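PDB 4JDX: fluorescence recovery protein from Synechocystis sp., which binds the active, red form of the orange carotenoid protein and accelerates its return to the orange form, restoring phycobilisome fluorescence after photoprotective quenching. Local coordinates for residues A[19-33]-A[92-105]. Sequence-based numbering, arbitrary orientation.
Sequences ETQSAHALFRKAYQR and LVQAEELTFLAADK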
ATOM      1  N   GLU A  19     -15.485  -9.938  32.720  1.00 47.50           N
ATOM      2  CA  GLU A  19     -14.480 -10.517  31.836  1.00 47.01           C
ATOM      3  C   GLU A  19     -14.626 -10.013  30.400  1.00 53.67           C
ATOM      4  O   GLU A  19     -13.640  -9.638  29.766  1.00 56.26           O
ATOM      5  CB  GLU A  19     -14.553 -12.046  31.866  1.00 46.51           C
ATOM      6  CG  GLU A  19     -13.891 -12.665  33.087  1.00 51.40           C
ATOM      7  CD  GLU A  19     -14.003 -14.174  33.115  1.00 51.33           C
ATOM      8  OE1 GLU A  19     -15.107 -14.695  32.851  1.00 49.36           O
ATOM      9  OE2 GLU A  19     -12.982 -14.842  33.396  1.00 49.43           O
ATOM     10  N   THR A  20     -15.855  -9.997  29.895  1.00 58.94           N
ATOM     11  CA  THR A  20     -16.111  -9.583  28.519  1.00 61.62           C
ATOM     12  C   THR A  20     -15.831  -8.094  28.333  1.00 54.57           C
ATOM     13  O   THR A  20     -15.331  -7.670  27.290  1.00 57.66           O
ATOM     14  CB  THR A  20     -17.570  -9.869  28.106  1.00 70.18           C
ATOM     15  OG1 THR A  20     -18.464  -9.225  29.022  1.00 87.66           O
ATOM     16  CG2 THR A  20     -17.849 -11.364  28.097  1.00 63.04           C
ATOM     17  N   GLN A  21     -16.149  -7.306  29.353  1.00 57.59           N
ATOM     18  CA  GLN A  21     -15.995  -5.858  29.280  1.00 56.65           C
ATOM     19  C   GLN A  21     -14.523  -5.455  29.313  1.00 52.07           C
ATOM     20  O   GLN A  21     -14.092  -4.591  28.547  1.00 51.15           O
ATOM     21  CB  GLN A  21     -16.753  -5.187  30.427  1.00 60.85           C
ATOM     22  CG  GLN A  21     -16.665  -3.670  30.427  1.00 71.59           C
ATOM     23  CD  GLN A  21     -17.552  -3.035  31.481  1.00 83.64           C
ATOM     24  OE1 GLN A  21     -18.370  -3.710  32.107  1.00 82.95           O
ATOM     25  NE2 GLN A  21     -17.396  -1.732  31.683  1.00 79.93           N
ATOM     26  N   SER A  22     -13.753  -6.084  30.196  1.00 51.63           N
ATOM     27  CA  SER A  22     -12.331  -5.780  30.317  1.00 53.67           C
ATOM     28  C   SER A  22     -11.535  -6.367  29.153  1.00 49.55           C
ATOM     29  O   SER A  22     -10.480  -5.846  28.787  1.00 46.80           O
ATOM     30  CB  SER A  22     -11.778  -6.297  31.646  1.00 44.96           C
ATOM     31  OG  SER A  22     -12.021  -5.369  32.684  1.00 56.46           O
ATOM     32  N   ALA A  23     -12.046  -7.449  28.573  1.00 40.13           N
ATOM     33  CA  ALA A  23     -11.414  -8.059  27.409  1.00 44.34           C
ATOM     34  C   ALA A  23     -11.513  -7.108  26.223  1.00 44.08           C
ATOM     35  O   ALA A  23     -10.552  -6.930  25.473  1.00 52.13           O
ATOM     36  CB  ALA A  23     -12.071  -9.393  27.083  1.00 38.26           C
ATOM     37  N   HIS A  24     -12.682  -6.494  26.065  1.00 40.43           N
ATOM     38  CA  HIS A  24     -12.906  -5.514  25.007  1.00 48.06           C
ATOM     39  C   HIS A  24     -11.952  -4.340  25.154  1.00 44.67           C
ATOM     40  O   HIS A  24     -11.376  -3.864  24.172  1.00 51.40           O
ATOM     41  CB  HIS A  24     -14.350  -5.006  25.045  1.00 42.22           C
ATOM     42  CG  HIS A  24     -15.353  -5.996  24.545  1.00 50.82           C
ATOM     43  ND1 HIS A  24     -16.689  -5.937  24.883  1.00 60.13           N
ATOM     44  CD2 HIS A  24     -15.221  -7.066  23.727  1.00 54.96           C
ATOM     45  CE1 HIS A  24     -17.333  -6.929  24.299  1.00 62.70           C
ATOM     46  NE2 HIS A  24     -16.466  -7.630  23.590  1.00 54.65           N
ATOM     47  N   ALA A  25     -11.783  -3.876  26.389  1.00 41.21           N
ATOM     48  CA  ALA A  25     -10.929  -2.730  26.666  1.00 44.51           C
ATOM     49  C   ALA A  25      -9.480  -3.083  26.359  1.00 42.41           C
ATOM     50  O   ALA A  25      -8.698  -2.232  25.932  1.00 52.01           O
ATOM     51  CB  ALA A  25     -11.080  -2.298  28.118  1.00 44.58           C
ATOM     52  N   LEU A  26      -9.131  -4.346  26.569  1.00 40.16           N
ATOM     53  CA  LEU A  26      -7.773  -4.811  26.322  1.00 52.04           C
ATOM     54  C   LEU A  26      -7.543  -5.013  24.827  1.00 43.94           C
ATOM     55  O   LEU A  26      -6.442  -4.789  24.324  1.00 46.10           O
ATOM     56  CB  LEU A  26      -7.502  -6.109  27.085  1.00 44.29           C
ATOM     57  CG  LEU A  26      -6.098  -6.682  26.897  1.00 40.10           C
ATOM     58  CD1 LEU A  26      -5.041  -5.609  27.155  1.00 49.73           C
ATOM     59  CD2 LEU A  26      -5.891  -7.887  27.806  1.00 45.28           C
ATOM     60  N   PHE A  27      -8.590  -5.433  24.119  1.00 42.11           N
ATOM     61  CA  PHE A  27      -8.535  -5.563  22.665  1.00 47.82           C
ATOM     62  C   PHE A  27      -8.200  -4.226  22.022  1.00 37.79           C
ATOM     63  O   PHE A  27      -7.287  -4.128  21.207  1.00 49.31           O
ATOM     64  CB  PHE A  27      -9.876  -6.058  22.113  1.00 46.65           C
ATOM     65  CG  PHE A  27      -9.957  -7.551  21.939  1.00 47.38           C
ATOM     66  CD1 PHE A  27      -9.040  -8.392  22.542  1.00 49.83           C
ATOM     67  CD2 PHE A  27     -10.952  -8.110  21.155  1.00 47.23           C
ATOM     68  CE1 PHE A  27      -9.121  -9.761  22.373  1.00 56.37           C
ATOM     69  CE2 PHE A  27     -11.033  -9.477  20.983  1.00 52.63           C
ATOM     70  CZ  PHE A  27     -10.117 -10.302  21.591  1.00 50.94           C
ATOM     71  N   ARG A  28      -8.950  -3.196  22.394  1.00 41.83           N
ATOM     72  CA  ARG A  28      -8.744  -1.865  21.842  1.00 48.50           C
ATOM     73  C   ARG A  28      -7.337  -1.367  22.154  1.00 43.79           C
ATOM     74  O   ARG A  28      -6.682  -0.765  21.308  1.00 55.84           O
ATOM     75  CB  ARG A  28      -9.786  -0.899  22.406  1.00 39.26           C
ATOM     76  CG  ARG A  28     -11.210  -1.233  21.990  1.00 44.49           C
ATOM     77  CD  ARG A  28     -12.188  -0.164  22.447  1.00 49.38           C
ATOM     78  NE  ARG A  28     -12.462  -0.245  23.881  1.00 63.75           N
ATOM     79  CZ  ARG A  28     -13.533  -0.821  24.422  1.00 71.79           C
ATOM     80  NH1 ARG A  28     -14.466  -1.381  23.661  1.00 70.62           N
ATOM     81  NH2 ARG A  28     -13.677  -0.837  25.740  1.00 54.06           N
ATOM     82  N   LYS A  29      -6.878  -1.633  23.372  1.00 54.64           N
ATOM     83  CA  LYS A  29      -5.545  -1.232  23.798  1.00 44.66           C
ATOM     84  C   LYS A  29      -4.489  -1.856  22.888  1.00 41.39           C
ATOM     85  O   LYS A  29      -3.609  -1.165  22.375  1.00 48.17           O
ATOM     86  CB  LYS A  29      -5.308  -1.677  25.239  1.00 45.67           C
ATOM     87  CG  LYS A  29      -4.169  -0.967  25.943  1.00 47.95           C
ATOM     88  CD  LYS A  29      -3.954  -1.552  27.327  1.00 47.78           C
ATOM     89  CE  LYS A  29      -3.189  -0.606  28.232  1.00 63.30           C
ATOM     90  NZ  LYS A  29      -4.102   0.163  29.127  1.00 77.15           N
ATOM     91  N   ALA A  30      -4.592  -3.168  22.694  1.00 36.66           N
ATOM     92  CA  ALA A  30      -3.672  -3.907  21.836  1.00 45.61           C
ATOM     93  C   ALA A  30      -3.755  -3.386  20.407  1.00 50.92           C
ATOM     94  O   ALA A  30      -2.739  -3.220  19.730  1.00 50.35           O
ATOM     95  CB  ALA A  30      -4.003  -5.394  21.872  1.00 46.60           C
ATOM     96  N   TYR A  31      -4.980  -3.136  19.959  1.00 45.08           N
ATOM     97  CA  TYR A  31      -5.231  -2.598  18.629  1.00 44.26           C
ATOM     98  C   TYR A  31      -4.444  -1.309  18.420  1.00 59.83           C
ATOM     99  O   TYR A  31      -3.789  -1.129  17.391  1.00 53.26           O
ATOM    100  CB  TYR A  31      -6.729  -2.347  18.435  1.00 43.53           C
ATOM    101  CG  TYR A  31      -7.075  -1.641  17.143  1.00 52.54           C
ATOM    102  CD1 TYR A  31      -6.842  -2.241  15.916  1.00 48.80           C
ATOM    103  CD2 TYR A  31      -7.641  -0.374  17.153  1.00 51.80           C
ATOM    104  CE1 TYR A  31      -7.157  -1.598  14.735  1.00 49.77           C
ATOM    105  CE2 TYR A  31      -7.958   0.274  15.977  1.00 53.10           C
ATOM    106  CZ  TYR A  31      -7.715  -0.342  14.774  1.00 45.40           C
ATOM    107  OH  TYR A  31      -8.034   0.304  13.604  1.00 56.73           O
ATOM    108  N   GLN A  32      -4.502  -0.417  19.404  1.00 38.26           N
ATOM    109  CA  GLN A  32      -3.770   0.840  19.334  1.00 42.71           C
ATOM    110  C   GLN A  32      -2.267   0.586  19.312  1.00 47.07           C
ATOM    111  O   GLN A  32      -1.523   1.287  18.625  1.00 48.52           O
ATOM    112  CB  GLN A  32      -4.142   1.740  20.512  1.00 37.37           C
ATOM    113  CG  GLN A  32      -5.573   2.253  20.450  1.00 45.05           C
ATOM    114  CD  GLN A  32      -5.807   3.184  19.276  1.00 52.07           C
ATOM    115  OE1 GLN A  32      -4.901   3.896  18.849  1.00 53.99           O
ATOM    116  NE2 GLN A  32      -7.024   3.181  18.743  1.00 50.39           N
ATOM    117  N   ARG A  33      -1.824  -0.423  20.057  1.00 40.83           N
ATOM    118  CA  ARG A  33      -0.409  -0.769  20.096  1.00 41.11           C
ATOM    119  C   ARG A  33       0.051  -1.262  18.728  1.00 43.23           C
ATOM    120  O   ARG A  33       1.184  -1.013  18.316  1.00 47.66           O
ATOM    121  CB  ARG A  33      -0.140  -1.849  21.145  1.00 37.73           C
ATOM    122  CG  ARG A  33      -0.349  -1.407  22.582  1.00 40.76           C
ATOM    123  CD  ARG A  33       0.388  -2.337  23.521  1.00 46.98           C
ATOM    124  NE  ARG A  33       0.299  -1.924  24.921  1.00 60.81           N
ATOM    125  CZ  ARG A  33      -0.300  -2.614  25.889  1.00 45.77           C
ATOM    126  NH1 ARG A  33      -0.889  -3.777  25.644  1.00 57.33           N
ATOM    127  NH2 ARG A  33      -0.308  -2.135  27.122  1.00 42.47           N
ATOM    128  N   LEU A  92       1.538  -7.790  21.911  1.00 45.86           N
ATOM    129  CA  LEU A  92       0.519  -6.745  21.858  1.00 43.16           C
ATOM    130  C   LEU A  92      -0.242  -6.631  23.179  1.00 58.36           C
ATOM    131  O   LEU A  92      -0.903  -5.626  23.442  1.00 48.53           O
ATOM    132  CB  LEU A  92      -0.446  -7.001  20.698  1.00 49.04           C
ATOM    133  CG  LEU A  92       0.183  -6.827  19.312  1.00 42.76           C
ATOM    134  CD1 LEU A  92      -0.815  -7.140  18.205  1.00 48.28           C
ATOM    135  CD2 LEU A  92       0.741  -5.419  19.152  1.00 39.74           C
ATOM    136  N   VAL A  93      -0.147  -7.669  24.003  1.00 51.69           N
ATOM    137  CA  VAL A  93      -0.611  -7.593  25.382  1.00 51.60           C
ATOM    138  C   VAL A  93       0.407  -8.251  26.302  1.00 51.19           C
ATOM    139  O   VAL A  93       1.134  -9.160  25.894  1.00 51.16           O
ATOM    140  CB  VAL A  93      -1.983  -8.275  25.576  1.00 45.86           C
ATOM    141  CG1 VAL A  93      -3.018  -7.671  24.633  1.00 45.10           C
ATOM    142  CG2 VAL A  93      -1.869  -9.785  25.383  1.00 48.39           C
ATOM    143  N   GLN A  94       0.463  -7.780  27.541  1.00 54.18           N
ATOM    144  CA  GLN A  94       1.351  -8.358  28.540  1.00 55.04           C
ATOM    145  C   GLN A  94       0.563  -9.331  29.410  1.00 50.40           C
ATOM    146  O   GLN A  94      -0.629  -9.137  29.649  1.00 51.19           O
ATOM    147  CB  GLN A  94       1.987  -7.253  29.388  1.00 57.95           C
ATOM    148  CG  GLN A  94       2.832  -6.278  28.578  1.00 59.57           C
ATOM    149  CD  GLN A  94       4.034  -6.945  27.932  1.00 77.49           C
ATOM    150  OE1 GLN A  94       4.133  -7.023  26.707  1.00 82.76           O
ATOM    151  NE2 GLN A  94       4.957  -7.426  28.757  1.00 86.62           N
ATOM    152  N   ALA A  95       1.228 -10.390  29.860  1.00 51.00           N
ATOM    153  CA  ALA A  95       0.591 -11.415  30.681  1.00 51.59           C
ATOM    154  C   ALA A  95      -0.085 -10.800  31.904  1.00 46.50           C
ATOM    155  O   ALA A  95      -1.126 -11.277  32.355  1.00 44.09           O
ATOM    156  CB  ALA A  95       1.621 -12.445  31.115  1.00 52.29           C
ATOM    157  N   GLU A  96       0.507  -9.731  32.427  1.00 47.56           N
ATOM    158  CA  GLU A  96       0.006  -9.086  33.636  1.00 57.40           C
ATOM    159  C   GLU A  96      -1.359  -8.439  33.397  1.00 53.14           C
ATOM    160  O   GLU A  96      -2.096  -8.155  34.342  1.00 47.75           O
ATOM    161  CB  GLU A  96       1.003  -8.033  34.134  1.00 59.54           C
ATOM    162  CG  GLU A  96       2.427  -8.548  34.311  1.00 72.68           C
ATOM    163  CD  GLU A  96       3.258  -8.413  33.046  1.00 90.76           C
ATOM    164  OE1 GLU A  96       3.567  -9.451  32.423  1.00 92.76           O
ATOM    165  OE2 GLU A  96       3.598  -7.269  32.674  1.00 90.21           O
ATOM    166  N   GLU A  97      -1.693  -8.218  32.129  1.00 50.78           N
ATOM    167  CA  GLU A  97      -2.943  -7.562  31.760  1.00 50.78           C
ATOM    168  C   GLU A  97      -4.100  -8.557  31.640  1.00 51.15           C
ATOM    169  O   GLU A  97      -5.221  -8.176  31.297  1.00 38.89           O
ATOM    170  CB  GLU A  97      -2.761  -6.808  30.439  1.00 41.81           C
ATOM    171  CG  GLU A  97      -1.748  -5.677  30.518  1.00 39.21           C
ATOM    172  CD  GLU A  97      -1.496  -5.006  29.182  1.00 47.76           C
ATOM    173  OE1 GLU A  97      -1.588  -5.688  28.140  1.00 46.62           O
ATOM    174  OE2 GLU A  97      -1.209  -3.791  29.177  1.00 53.80           O
ATOM    175  N   LEU A  98      -3.824  -9.824  31.935  1.00 50.82           N
ATOM    176  CA  LEU A  98      -4.826 -10.882  31.823  1.00 54.90           C
ATOM    177  C   LEU A  98      -5.404 -11.284  33.179  1.00 46.42           C
ATOM    178  O   LEU A  98      -6.241 -12.183  33.259  1.00 50.56           O
ATOM    179  CB  LEU A  98      -4.202 -12.113  31.166  1.00 55.58           C
ATOM    180  CG  LEU A  98      -3.681 -11.910  29.744  1.00 57.71           C
ATOM    181  CD1 LEU A  98      -2.883 -13.128  29.291  1.00 60.81           C
ATOM    182  CD2 LEU A  98      -4.838 -11.624  28.796  1.00 56.98           C
ATOM    183  N   THR A  99      -4.969 -10.609  34.237  1.00 43.52           N
ATOM    184  CA  THR A  99      -5.293 -11.020  35.599  1.00 47.56           C
ATOM    185  C   THR A  99      -6.751 -10.767  35.987  1.00 45.63           C
ATOM    186  O   THR A  99      -7.174 -11.136  37.082  1.00 53.01           O
ATOM    187  CB  THR A  99      -4.389 -10.305  36.619  1.00 47.28           C
ATOM    188  OG1 THR A  99      -4.617  -8.892  36.549  1.00 52.79           O
ATOM    189  CG2 THR A  99      -2.921 -10.602  36.343  1.00 39.40           C
ATOM    190  N   PHE A 100      -7.518 -10.140  35.098  1.00 48.86           N
ATOM    191  CA  PHE A 100      -8.940  -9.926  35.348  1.00 48.62           C
ATOM    192  C   PHE A 100      -9.718 -11.177  34.950  1.00 52.07           C
ATOM    193  O   PHE A 100     -10.870 -11.361  35.348  1.00 49.89           O
ATOM    194  CB  PHE A 100      -9.457  -8.705  34.580  1.00 39.60           C
ATOM    195  CG  PHE A 100      -9.482  -8.892  33.086  1.00 40.78           C
ATOM    196  CD1 PHE A 100     -10.595  -9.424  32.459  1.00 41.96           C
ATOM    197  CD2 PHE A 100      -8.394  -8.538  32.311  1.00 42.71           C
ATOM    198  CE1 PHE A 100     -10.620  -9.599  31.091  1.00 49.16           C
ATOM    199  CE2 PHE A 100      -8.416  -8.714  30.942  1.00 50.65           C
ATOM    200  CZ  PHE A 100      -9.528  -9.243  30.332  1.00 51.82           C
ATOM    201  N   LEU A 101      -9.069 -12.041  34.174  1.00 38.66           N
ATOM    202  CA  LEU A 101      -9.679 -13.285  33.726  1.00 47.15           C
ATOM    203  C   LEU A 101      -9.592 -14.378  34.783  1.00 48.98           C
ATOM    204  O   LEU A 101      -8.770 -14.309  35.697  1.00 42.17           O
ATOM    205  CB  LEU A 101      -8.995 -13.779  32.452  1.00 39.07           C
ATOM    206  CG  LEU A 101      -9.141 -12.896  31.216  1.00 43.09           C
ATOM    207  CD1 LEU A 101      -8.259 -13.432  30.098  1.00 38.07           C
ATOM    208  CD2 LEU A 101     -10.603 -12.821  30.783  1.00 45.11           C
ATOM    209  N   ALA A 102     -10.446 -15.388  34.645  1.00 50.29           N
ATOM    210  CA  ALA A 102     -10.361 -16.587  35.466  1.00 48.50           C
ATOM    211  C   ALA A 102      -8.979 -17.214  35.309  1.00 46.16           C
ATOM    212  O   ALA A 102      -8.353 -17.097  34.257  1.00 58.21           O
ATOM    213  CB  ALA A 102     -11.443 -17.580  35.064  1.00 46.15           C
ATOM    214  N   ALA A 103      -8.513 -17.879  36.360  1.00 57.78           N
ATOM    215  CA  ALA A 103      -7.179 -18.472  36.379  1.00 58.44           C
ATOM    216  C   ALA A 103      -6.992 -19.491  35.257  1.00 50.64           C
ATOM    217  O   ALA A 103      -5.922 -19.564  34.651  1.00 49.77           O
ATOM    218  CB  ALA A 103      -6.921 -19.124  37.733  1.00 55.98           C
ATOM    219  N   ASP A 104      -8.032 -20.275  34.983  1.00 43.66           N
ATOM    220  CA  ASP A 104      -7.948 -21.328  33.972  1.00 47.28           C
ATOM    221  C   ASP A 104      -7.754 -20.745  32.570  1.00 44.71           C
ATOM    222  O   ASP A 104      -7.022 -21.303  31.754  1.00 47.00           O
ATOM    223  CB  ASP A 104      -9.186 -22.236  34.021  1.00 49.88           C
ATOM    224  CG  ASP A 104     -10.489 -21.469  33.880  1.00 55.22           C
ATOM    225  OD1 ASP A 104     -10.455 -20.223  33.850  1.00 61.77           O
ATOM    226  OD2 ASP A 104     -11.551 -22.122  33.810  1.00 56.89           O
ATOM    227  N   LYS A 105      -8.401 -19.616  32.301  1.00 52.30           N
ATOM    228  CA  LYS A 105      -8.250 -18.933  31.020  1.00 51.79           C
ATOM    229  C   LYS A 105      -6.836 -18.391  30.851  1.00 46.83           C
ATOM    230  O   LYS A 105      -6.245 -18.506  29.779  1.00 50.22           O
ATOM    231  CB  LYS A 105      -9.258 -17.792  30.904  1.00 59.26           C
ATOM    232  CG  LYS A 105     -10.688 -18.263  30.751  1.00 62.57           C
ATOM    233  CD  LYS A 105     -11.676 -17.138  30.981  1.00 58.20           C
ATOM    234  CE  LYS A 105     -13.099 -17.660  30.948  1.00 61.42           C
ATOM    235  NZ  LYS A 105     -14.028 -16.760  31.670  1.00 71.75           N
TER
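R33, extended from CG to NE, and E97, extended beyond CG with that atom anti to its carbonyl carbon (chi1 -64°), reach each other from opposite directions, pinning the loop before helix 103-114 to helix 17-47 of this all-helical fold. Their salt bridge is end-on and bidentate, guanidinium and carboxylate 17° from coplanar: R33 NH2 lies 2.8 Å from E97 OE2, while NH1 reaches OE1, each oxygen using its syn lone pair. The same NH1 donates to L92 O from above the carbonyl plane; Q94 N donates to E97 OE1 from above the carboxylate plane, so three bonds hold that group's rotation. A lysine in place of R33 would probably lose the paired grip, leaving E97 OE2 or L92 O without its donor. Between the charged ends, L26 sets CD1 against V93 CG1 (3.8 Å) and CD2 against L98; F84 of helix 80-89 also packs on L26. F100, its CG between backbone N and carbonyl carbon (chi1 68°), turns one ring face to S22 CB, a CH-pi contact 3.6 Å from the centroid; L101 CG lies toward the opposite face's rim. At the far end E19 salt-bridges K105, and its OE2 also accepts from N-cap residue A102's backbone N at 2.9 Å, nearly along the C-O axis.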